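Local coordinates for protein L-Ala-D/L-Glu epimerase, a muconate lactonizing enzyme (Klebsiella pneumoniae subsp. pneumoniae MGH 78578, PDB 3FCP) that belongs to the muconate lactonizing enzyme branch of the enolase superfamily and holds a magnesium ion in its barrel domain, at residues 224-229 with 249-254; 166-171 with 197-202; 122-127 with 352-357. All blocks are in the same frame, centred on the assembly; numbering follows the deposited sequence.

Contact 1: residues 224-229 with 249-254; sequences IEQPVS and ADEAVA. With MG (magnesium ion), chain I.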
loop_
_atom_site.group_PDB
_atom_site.type_symbol
_atom_site.label_atom_id
_atom_site.label_comp_id
_atom_site.label_asym_id
_atom_site.label_seq_id
_atom_site.Cartn_x
_atom_site.Cartn_y
_atom_site.Cartn_z
ATOM N N ILE A 224 -18.681 -19.422 -6.351
ATOM C CA ILE A 224 -18.188 -20.180 -5.201
ATOM C C ILE A 224 -18.540 -19.368 -3.957
ATOM O O ILE A 224 -18.048 -18.251 -3.789
ATOM C CB ILE A 224 -16.652 -20.348 -5.251
ATOM C CG1 ILE A 224 -16.235 -21.016 -6.569
ATOM C CG2 ILE A 224 -16.187 -21.184 -4.057
ATOM C CD1 ILE A 224 -14.710 -21.057 -6.789
ATOM N N GLU A 225 -19.386 -19.927 -3.094
ATOM C CA GLU A 225 -19.819 -19.237 -1.883
ATOM C C GLU A 225 -18.978 -19.530 -0.639
ATOM O O GLU A 225 -18.695 -20.689 -0.323
ATOM C CB GLU A 225 -21.285 -19.579 -1.594
ATOM C CG GLU A 225 -21.934 -18.731 -0.501
ATOM C CD GLU A 225 -23.379 -19.124 -0.222
ATOM O OE1 GLU A 225 -23.996 -19.809 -1.074
ATOM O OE2 GLU A 225 -23.904 -18.736 0.844
ATOM N N GLN A 226 -18.590 -18.458 0.051
ATOM C CA GLN A 226 -17.813 -18.507 1.293
ATOM C C GLN A 226 -16.890 -19.717 1.402
ATOM O O GLN A 226 -17.046 -20.556 2.294
ATOM C CB GLN A 226 -18.776 -18.479 2.486
ATOM C CG GLN A 226 -18.148 -18.124 3.822
ATOM C CD GLN A 226 -17.616 -16.700 3.860
ATOM O OE1 GLN A 226 -18.338 -15.743 3.570
ATOM N NE2 GLN A 226 -16.351 -16.557 4.221
ATOM N N PRO A 227 -15.896 -19.812 0.504
ATOM C CA PRO A 227 -14.955 -20.937 0.516
ATOM C C PRO A 227 -14.138 -21.061 1.794
ATOM O O PRO A 227 -13.876 -22.170 2.260
ATOM C CB PRO A 227 -14.089 -20.673 -0.719
ATOM C CG PRO A 227 -14.133 -19.171 -0.855
ATOM C CD PRO A 227 -15.584 -18.874 -0.588
ATOM N N VAL A 228 -13.749 -19.924 2.363
ATOM C CA VAL A 228 -12.952 -19.923 3.585
ATOM C C VAL A 228 -13.714 -19.374 4.792
ATOM O O VAL A 228 -14.850 -18.914 4.672
ATOM C CB VAL A 228 -11.651 -19.102 3.394
ATOM C CG1 VAL A 228 -10.770 -19.764 2.351
ATOM C CG2 VAL A 228 -11.987 -17.673 2.976
ATOM N N SER A 229 -13.071 -19.428 5.953
ATOM C CA SER A 229 -13.665 -18.957 7.200
ATOM C C SER A 229 -13.852 -17.444 7.238
ATOM O O SER A 229 -13.088 -16.693 6.626
ATOM C CB SER A 229 -12.787 -19.368 8.385
ATOM O OG SER A 229 -13.229 -18.737 9.578
ATOM N N ALA A 249 -19.769 -13.819 -1.016
ATOM C CA ALA A 249 -19.506 -13.707 0.413
ATOM C C ALA A 249 -20.798 -13.960 1.201
ATOM O O ALA A 249 -21.856 -13.439 0.843
ATOM C CB ALA A 249 -18.964 -12.314 0.732
ATOM N N ASP A 250 -20.722 -14.772 2.251
ATOM C CA ASP A 250 -21.902 -15.027 3.080
ATOM C C ASP A 250 -21.590 -14.608 4.513
ATOM O O ASP A 250 -21.799 -13.449 4.872
ATOM C CB ASP A 250 -22.334 -16.508 3.034
ATOM C CG ASP A 250 -23.628 -16.772 3.824
ATOM O OD1 ASP A 250 -24.253 -15.797 4.307
ATOM O OD2 ASP A 250 -24.026 -17.952 3.964
ATOM N N GLU A 251 -21.063 -15.530 5.319
ATOM C CA GLU A 251 -20.738 -15.220 6.711
ATOM C C GLU A 251 -19.801 -14.024 6.880
ATOM O O GLU A 251 -19.793 -13.390 7.937
ATOM C CB GLU A 251 -20.121 -16.439 7.417
ATOM C CG GLU A 251 -21.112 -17.519 7.861
ATOM C CD GLU A 251 -21.710 -18.298 6.702
ATOM O OE1 GLU A 251 -21.095 -18.343 5.615
ATOM O OE2 GLU A 251 -22.796 -18.882 6.887
ATOM N N ALA A 252 -19.013 -13.716 5.850
ATOM C CA ALA A 252 -18.080 -12.588 5.910
ATOM C C ALA A 252 -18.786 -11.231 5.888
ATOM O O ALA A 252 -18.186 -10.205 6.203
ATOM C CB ALA A 252 -17.088 -12.663 4.749
ATOM N N VAL A 253 -20.058 -11.218 5.513
ATOM C CA VAL A 253 -20.781 -9.955 5.445
ATOM C C VAL A 253 -22.205 -10.090 5.963
ATOM O O VAL A 253 -23.002 -10.863 5.431
ATOM C CB VAL A 253 -20.792 -9.418 3.992
ATOM C CG1 VAL A 253 -21.439 -10.443 3.065
ATOM C CG2 VAL A 253 -21.530 -8.095 3.921
ATOM N N ALA A 254 -22.519 -9.336 7.012
ATOM C CA ALA A 254 -23.856 -9.371 7.597
ATOM C C ALA A 254 -24.549 -8.015 7.483
ATOM O O ALA A 254 -25.684 -7.915 6.992
ATOM C CB ALA A 254 -23.772 -9.787 9.072
HETATM MG MG MG I . -23.202 -19.890 4.920
HETATM O O HOH W 1 -22.102 -19.870 2.667
HETATM O O HOH W 2 -24.215 -21.734 3.699
HETATM O O HOH W 3 -25.468 -20.298 6.094
#
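The side-chain oxygen of Q226 reaches between the backbone amides of D250 and A252, the tightly packed part of the contact. D250 N donates to Q226 OE1 at 2.9 Å in its carbonyl plane, whereas A252 N, 3.1 Å from Q226 OE1, comes in from above that plane. A bend at chi2 (65°) brings the amide there. Its other end turns back, Q226 NE2 giving V228 O an almost straight bond of 2.8 Å, so both ends fix the rotation. The methyl of A252 covers the group, CB 3.5 Å from Q226 OE1, and the E251 carboxylate stands nearly perpendicular to it (85°). On the metal side, where E251 is partly exposed, waters and the ion replace direct packing. E225 OE2 and D250 OD2, acceptors 3.2 Å apart, have water 1 and magnesium beside them, while K168 pairs with E225 OE1 and K277 with D250 OD1. Magnesium takes D250 OD2 at 2.3 Å, E251 OE2 at 2.2 Å and, farther off, E251 OE1 at 2.7 Å. Three waters and N201 complete the shell. Ligands from the ends of strands 246-249 and 195-199 are characteristic of the enolase-superfamily barrel, which binds metal at its C-terminal strand ends.

Contact 2: residues 166-171 with 197-202; sequences AFKLKI and RVDVNQ. With MG (magnesium ion), chain I.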
loop_
_atom_site.group_PDB
_atom_site.type_symbol
_atom_site.label_atom_id
_atom_site.label_comp_id
_atom_site.label_asym_id
_atom_site.label_seq_id
_atom_site.Cartn_x
_atom_site.Cartn_y
_atom_site.Cartn_z
ATOM N N ALA A 166 -30.820 -23.259 -12.201
ATOM C CA ALA A 166 -29.667 -22.903 -11.381
ATOM C C ALA A 166 -29.648 -23.839 -10.182
ATOM O O ALA A 166 -30.690 -24.122 -9.590
ATOM C CB ALA A 166 -29.764 -21.455 -10.918
ATOM N N PHE A 167 -28.466 -24.327 -9.832
ATOM C CA PHE A 167 -28.326 -25.231 -8.703
ATOM C C PHE A 167 -27.182 -24.801 -7.794
ATOM O O PHE A 167 -26.147 -24.331 -8.263
ATOM C CB PHE A 167 -28.072 -26.655 -9.204
ATOM C CG PHE A 167 -29.161 -27.185 -10.094
ATOM C CD1 PHE A 167 -30.346 -27.674 -9.551
ATOM C CD2 PHE A 167 -29.014 -27.169 -11.475
ATOM C CE1 PHE A 167 -31.376 -28.142 -10.377
ATOM C CE2 PHE A 167 -30.039 -27.633 -12.308
ATOM C CZ PHE A 167 -31.219 -28.118 -11.755
ATOM N N LYS A 168 -27.386 -24.959 -6.492
ATOM C CA LYS A 168 -26.369 -24.628 -5.502
ATOM C C LYS A 168 -25.960 -25.934 -4.834
ATOM O O LYS A 168 -26.782 -26.604 -4.211
ATOM C CB LYS A 168 -26.932 -23.646 -4.469
ATOM C CG LYS A 168 -26.079 -23.485 -3.217
ATOM C CD LYS A 168 -26.651 -22.425 -2.277
ATOM C CE LYS A 168 -26.045 -22.539 -0.884
ATOM N NZ LYS A 168 -26.387 -21.381 -0.000
ATOM N N LEU A 169 -24.694 -26.307 -4.979
ATOM C CA LEU A 169 -24.209 -27.549 -4.388
ATOM C C LEU A 169 -23.467 -27.272 -3.094
ATOM O O LEU A 169 -22.609 -26.386 -3.032
ATOM C CB LEU A 169 -23.269 -28.279 -5.351
ATOM C CG LEU A 169 -23.522 -28.170 -6.856
ATOM C CD1 LEU A 169 -22.537 -29.082 -7.584
ATOM C CD2 LEU A 169 -24.951 -28.535 -7.187
ATOM N N LYS A 170 -23.799 -28.021 -2.052
ATOM C CA LYS A 170 -23.121 -27.829 -0.784
ATOM C C LYS A 170 -21.994 -28.841 -0.675
ATOM O O LYS A 170 -22.181 -30.034 -0.930
ATOM C CB LYS A 170 -24.102 -27.966 0.384
ATOM C CG LYS A 170 -25.201 -26.904 0.347
ATOM C CD LYS A 170 -25.614 -26.424 1.736
ATOM C CE LYS A 170 -24.491 -25.661 2.432
ATOM N NZ LYS A 170 -24.935 -25.094 3.750
ATOM N N ILE A 171 -20.814 -28.347 -0.326
ATOM C CA ILE A 171 -19.641 -29.194 -0.189
ATOM C C ILE A 171 -18.837 -28.699 0.996
ATOM O O ILE A 171 -19.248 -27.760 1.675
ATOM C CB ILE A 171 -18.764 -29.133 -1.453
ATOM C CG1 ILE A 171 -18.377 -27.679 -1.745
ATOM C CG2 ILE A 171 -19.520 -29.722 -2.639
ATOM C CD1 ILE A 171 -17.447 -27.505 -2.928
ATOM N N ARG A 197 -23.515 -23.466 -8.934
ATOM C CA ARG A 197 -22.847 -22.695 -7.894
ATOM C C ARG A 197 -22.532 -23.679 -6.774
ATOM O O ARG A 197 -23.224 -24.691 -6.622
ATOM C CB ARG A 197 -23.755 -21.584 -7.341
ATOM C CG ARG A 197 -24.276 -20.564 -8.371
ATOM C CD ARG A 197 -25.624 -20.989 -8.950
ATOM N NE ARG A 197 -26.191 -19.984 -9.849
ATOM C CZ ARG A 197 -26.686 -18.812 -9.458
ATOM N NH1 ARG A 197 -26.694 -18.478 -8.174
ATOM N NH2 ARG A 197 -27.180 -17.973 -10.354
ATOM N N VAL A 198 -21.485 -23.406 -6.003
ATOM C CA VAL A 198 -21.138 -24.279 -4.885
ATOM C C VAL A 198 -21.029 -23.426 -3.630
ATOM O O VAL A 198 -20.731 -22.229 -3.701
ATOM C CB VAL A 198 -19.792 -25.022 -5.104
ATOM C CG1 VAL A 198 -19.808 -25.742 -6.450
ATOM C CG2 VAL A 198 -18.621 -24.048 -5.011
ATOM N N ASP A 199 -21.275 -24.049 -2.488
ATOM C CA ASP A 199 -21.208 -23.372 -1.204
ATOM C C ASP A 199 -20.393 -24.256 -0.268
ATOM O O ASP A 199 -20.800 -25.374 0.044
ATOM C CB ASP A 199 -22.631 -23.152 -0.666
ATOM C CG ASP A 199 -22.654 -22.441 0.681
ATOM O OD1 ASP A 199 -21.628 -21.840 1.063
ATOM O OD2 ASP A 199 -23.711 -22.481 1.349
ATOM N N VAL A 200 -19.233 -23.755 0.156
ATOM C CA VAL A 200 -18.348 -24.493 1.049
ATOM C C VAL A 200 -18.629 -24.109 2.503
ATOM O O VAL A 200 -18.118 -24.727 3.434
ATOM C CB VAL A 200 -16.861 -24.183 0.736
ATOM C CG1 VAL A 200 -15.970 -25.286 1.293
ATOM C CG2 VAL A 200 -16.662 -24.036 -0.761
ATOM N N ASN A 201 -19.446 -23.076 2.680
ATOM C CA ASN A 201 -19.822 -22.582 4.001
ATOM C C ASN A 201 -18.694 -22.569 5.034
ATOM O O ASN A 201 -18.807 -23.186 6.097
ATOM C CB ASN A 201 -21.018 -23.382 4.537
ATOM C CG ASN A 201 -21.684 -22.713 5.738
ATOM O OD1 ASN A 201 -21.970 -21.509 5.722
ATOM N ND2 ASN A 201 -21.951 -23.499 6.778
ATOM N N GLN A 202 -17.606 -21.868 4.712
ATOM C CA GLN A 202 -16.460 -21.709 5.616
ATOM C C GLN A 202 -15.537 -22.899 5.858
ATOM O O GLN A 202 -14.531 -22.756 6.541
ATOM C CB GLN A 202 -16.943 -21.237 6.993
ATOM C CG GLN A 202 -17.533 -19.846 7.047
ATOM C CD GLN A 202 -17.850 -19.418 8.473
ATOM O OE1 GLN A 202 -18.864 -19.820 9.056
ATOM N NE2 GLN A 202 -16.972 -18.613 9.047
HETATM MG MG MG I . -23.202 -19.890 4.920
HETATM O O HOH W 2 -24.215 -21.734 3.699
HETATM O O HOH W 1 -22.102 -19.870 2.667
HETATM O O HOH W 3 -25.468 -20.298 6.094
#
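K168 and K170 both reach the carboxylate of D199 across two parallel strands, 166-170 and 197-199. The backbones are zipped by four bonds: R197 N to F167 O, L169 N to R197 O, D199 N to L169 O and I171 N to D199 O. From this ladder D199 rises with CG anti to the backbone N (chi1 -180°). Its CB packs on K168 CE at 3.5 Å, and CG lies 3.7 Å from the same K168 CE. At the tip, K168 NZ makes a salt bridge to D199 OD2 whose hydrogen bond is weak (3.2 Å), K170 NZ sits farther off in a long salt bridge, and OD2 accepts a hydrogen bond from water 2. D199 OD1 is a likely acceptor for water 1 and, in an Asx turn, accepts from N201 N at 3.0 Å, which meets it from above the carboxylate plane. K168 NZ also pairs with E327. On the other face, I171 CD1 rests 4.0 Å from V198 CB, while helix 176-189 covers L169 and V198. N201 OD1 binds magnesium at 2.2 Å, as do waters 1 and 2. D199 is thus a second-shell residue, probably steadying N201 through the turn and orienting two metal-bound waters.

Contact 3: residues 122-127 with 352-357; sequences GLPVSA and LPQTPG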
loop_
_atom_site.group_PDB
_atom_site.type_symbol
_atom_site.label_atom_id
_atom_site.label_comp_id
_atom_site.label_asym_id
_atom_site.label_seq_id
_atom_site.Cartn_x
_atom_site.Cartn_y
_atom_site.Cartn_z
ATOM N N GLY A 122 -52.542 -0.172 3.068
ATOM C CA GLY A 122 -53.119 -0.955 1.988
ATOM C C GLY A 122 -52.085 -1.196 0.906
ATOM O O GLY A 122 -52.404 -1.221 -0.285
ATOM N N LEU A 123 -50.836 -1.382 1.326
ATOM C CA LEU A 123 -49.736 -1.594 0.393
ATOM C C LEU A 123 -48.843 -2.762 0.782
ATOM O O LEU A 123 -48.662 -3.050 1.963
ATOM C CB LEU A 123 -48.876 -0.329 0.310
ATOM C CG LEU A 123 -49.495 0.909 -0.343
ATOM C CD1 LEU A 123 -48.599 2.116 -0.113
ATOM C CD2 LEU A 123 -49.685 0.655 -1.838
ATOM N N PRO A 124 -48.285 -3.466 -0.218
ATOM C CA PRO A 124 -47.404 -4.593 0.090
ATOM C C PRO A 124 -46.082 -4.022 0.608
ATOM O O PRO A 124 -45.741 -2.877 0.307
ATOM C CB PRO A 124 -47.253 -5.295 -1.263
ATOM C CG PRO A 124 -47.403 -4.170 -2.254
ATOM C CD PRO A 124 -48.543 -3.372 -1.668
ATOM N N VAL A 125 -45.345 -4.812 1.383
ATOM C CA VAL A 125 -44.071 -4.356 1.931
ATOM C C VAL A 125 -43.126 -3.850 0.841
ATOM O O VAL A 125 -42.420 -2.858 1.036
ATOM C CB VAL A 125 -43.385 -5.484 2.730
ATOM C CG1 VAL A 125 -41.994 -5.040 3.192
ATOM C CG2 VAL A 125 -44.256 -5.869 3.917
ATOM N N SER A 126 -43.116 -4.523 -0.310
ATOM C CA SER A 126 -42.249 -4.114 -1.419
ATOM C C SER A 126 -42.496 -2.646 -1.795
ATOM O O SER A 126 -41.560 -1.909 -2.126
ATOM C CB SER A 126 -42.485 -5.017 -2.643
ATOM O OG SER A 126 -43.835 -4.965 -3.076
ATOM N N ALA A 127 -43.759 -2.228 -1.744
ATOM C CA ALA A 127 -44.127 -0.851 -2.063
ATOM C C ALA A 127 -43.599 0.097 -0.988
ATOM O O ALA A 127 -43.171 1.210 -1.290
ATOM C CB ALA A 127 -45.655 -0.718 -2.176
ATOM N N LEU A 352 -44.462 -13.056 -5.982
ATOM C CA LEU A 352 -44.471 -12.142 -4.845
ATOM C C LEU A 352 -45.870 -11.566 -4.627
ATOM O O LEU A 352 -46.426 -10.922 -5.512
ATOM C CB LEU A 352 -43.498 -10.987 -5.077
ATOM C CG LEU A 352 -43.465 -9.965 -3.938
ATOM C CD1 LEU A 352 -42.784 -10.577 -2.720
ATOM C CD2 LEU A 352 -42.727 -8.718 -4.389
ATOM N N PRO A 353 -46.454 -11.786 -3.439
ATOM C CA PRO A 353 -47.793 -11.244 -3.191
ATOM C C PRO A 353 -47.751 -9.719 -3.277
ATOM O O PRO A 353 -46.729 -9.107 -2.968
ATOM C CB PRO A 353 -48.104 -11.715 -1.767
ATOM C CG PRO A 353 -47.255 -12.949 -1.607
ATOM C CD PRO A 353 -45.968 -12.558 -2.283
ATOM N N GLN A 354 -48.845 -9.101 -3.710
ATOM C CA GLN A 354 -48.883 -7.648 -3.785
ATOM C C GLN A 354 -50.092 -7.087 -3.043
ATOM O O GLN A 354 -50.557 -5.991 -3.337
ATOM C CB GLN A 354 -48.886 -7.173 -5.239
ATOM C CG GLN A 354 -47.550 -7.337 -5.967
ATOM C CD GLN A 354 -46.431 -6.485 -5.380
ATOM O OE1 GLN A 354 -45.804 -6.854 -4.383
ATOM N NE2 GLN A 354 -46.179 -5.340 -6.000
ATOM N N THR A 355 -50.597 -7.853 -2.081
ATOM C CA THR A 355 -51.724 -7.418 -1.269
ATOM C C THR A 355 -51.105 -6.627 -0.112
ATOM O O THR A 355 -49.879 -6.547 -0.009
ATOM C CB THR A 355 -52.519 -8.627 -0.747
ATOM O OG1 THR A 355 -51.644 -9.511 -0.038
ATOM C CG2 THR A 355 -53.155 -9.380 -1.915
ATOM N N PRO A 356 -51.929 -6.035 0.773
ATOM C CA PRO A 356 -51.353 -5.262 1.887
ATOM C C PRO A 356 -50.441 -6.041 2.835
ATOM O O PRO A 356 -50.751 -7.161 3.227
ATOM C CB PRO A 356 -52.588 -4.708 2.597
ATOM C CG PRO A 356 -53.589 -4.562 1.462
ATOM C CD PRO A 356 -53.395 -5.874 0.731
ATOM N N GLY A 357 -49.321 -5.428 3.208
ATOM C CA GLY A 357 -48.378 -6.075 4.105
ATOM C C GLY A 357 -47.535 -7.136 3.424
ATOM O O GLY A 357 -47.192 -7.012 2.245
#
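L123 and G357 start the backbone pairing that joins these two segments. G357 N donates to L123 O at 2.8 Å, and V125 N donates to G357 O at 3.0 Å; both donors stand above the plane of the carbonyl they meet. The two bonds straddle P124 and make a single bridge between P124 and G357. C-H contacts reinforce them: P124 CA lies 3.2 Å from G357 O, and P356 CA lies 3.5 Å from L123 O. Side chains also pack on backbone. The ring of P124 lies along the 354-355 backbone, its CB 3.2 Å from T355 O. At the exposed end the ring of P356 leans on G122, with CG 3.7 Å from G122 CA; G122, with positive phi, is the C-prime residue of the Schellman motif closing helix 103-121. V125 turns CG1 anti to its own backbone N (chi1 175°), leaving CG2 beside that N and 3.5 Å from G357 C. The apolar contact lies deeper in, where S126 CB meets L352 CD2 at 4.1 Å and H315 and L314 of helix 307-317 add to the cover. L123 points away from the 352-357 segment and packs on L121 of the third subunit. P124 is the N-cap of helix 125-128, and as a proline it has no N-H to offer. The two hydrogen bonds run through main-chain atoms of the residues flanking P124, and G357 O satisfies the first amide of the helix, tying the start of helix 125-128 to the loop that follows strand 349-351.

Overall arrangement
Contacts 1 and 2 belong to one site. Their centres lie 11 Å apart, strands 223-225 and 195-199 are neighbours in the barrel sheet, and probable backbone hydrogen bonds join them, E225 N to V198 O at 2.7 Å and Q226 O to Q202 N at 2.8 Å. They complete the same magnesium shell: contact 1 brings D250 and E251, contact 2 brings N201, and all three waters are common to both. Contact 3 stands on the far side of the chain's centre, its nearest atoms about 17 Å from contact 1 and about 18 Å from contact 2. Its segments bracket both metal-site contacts along the chain, yet meet well away from the ion.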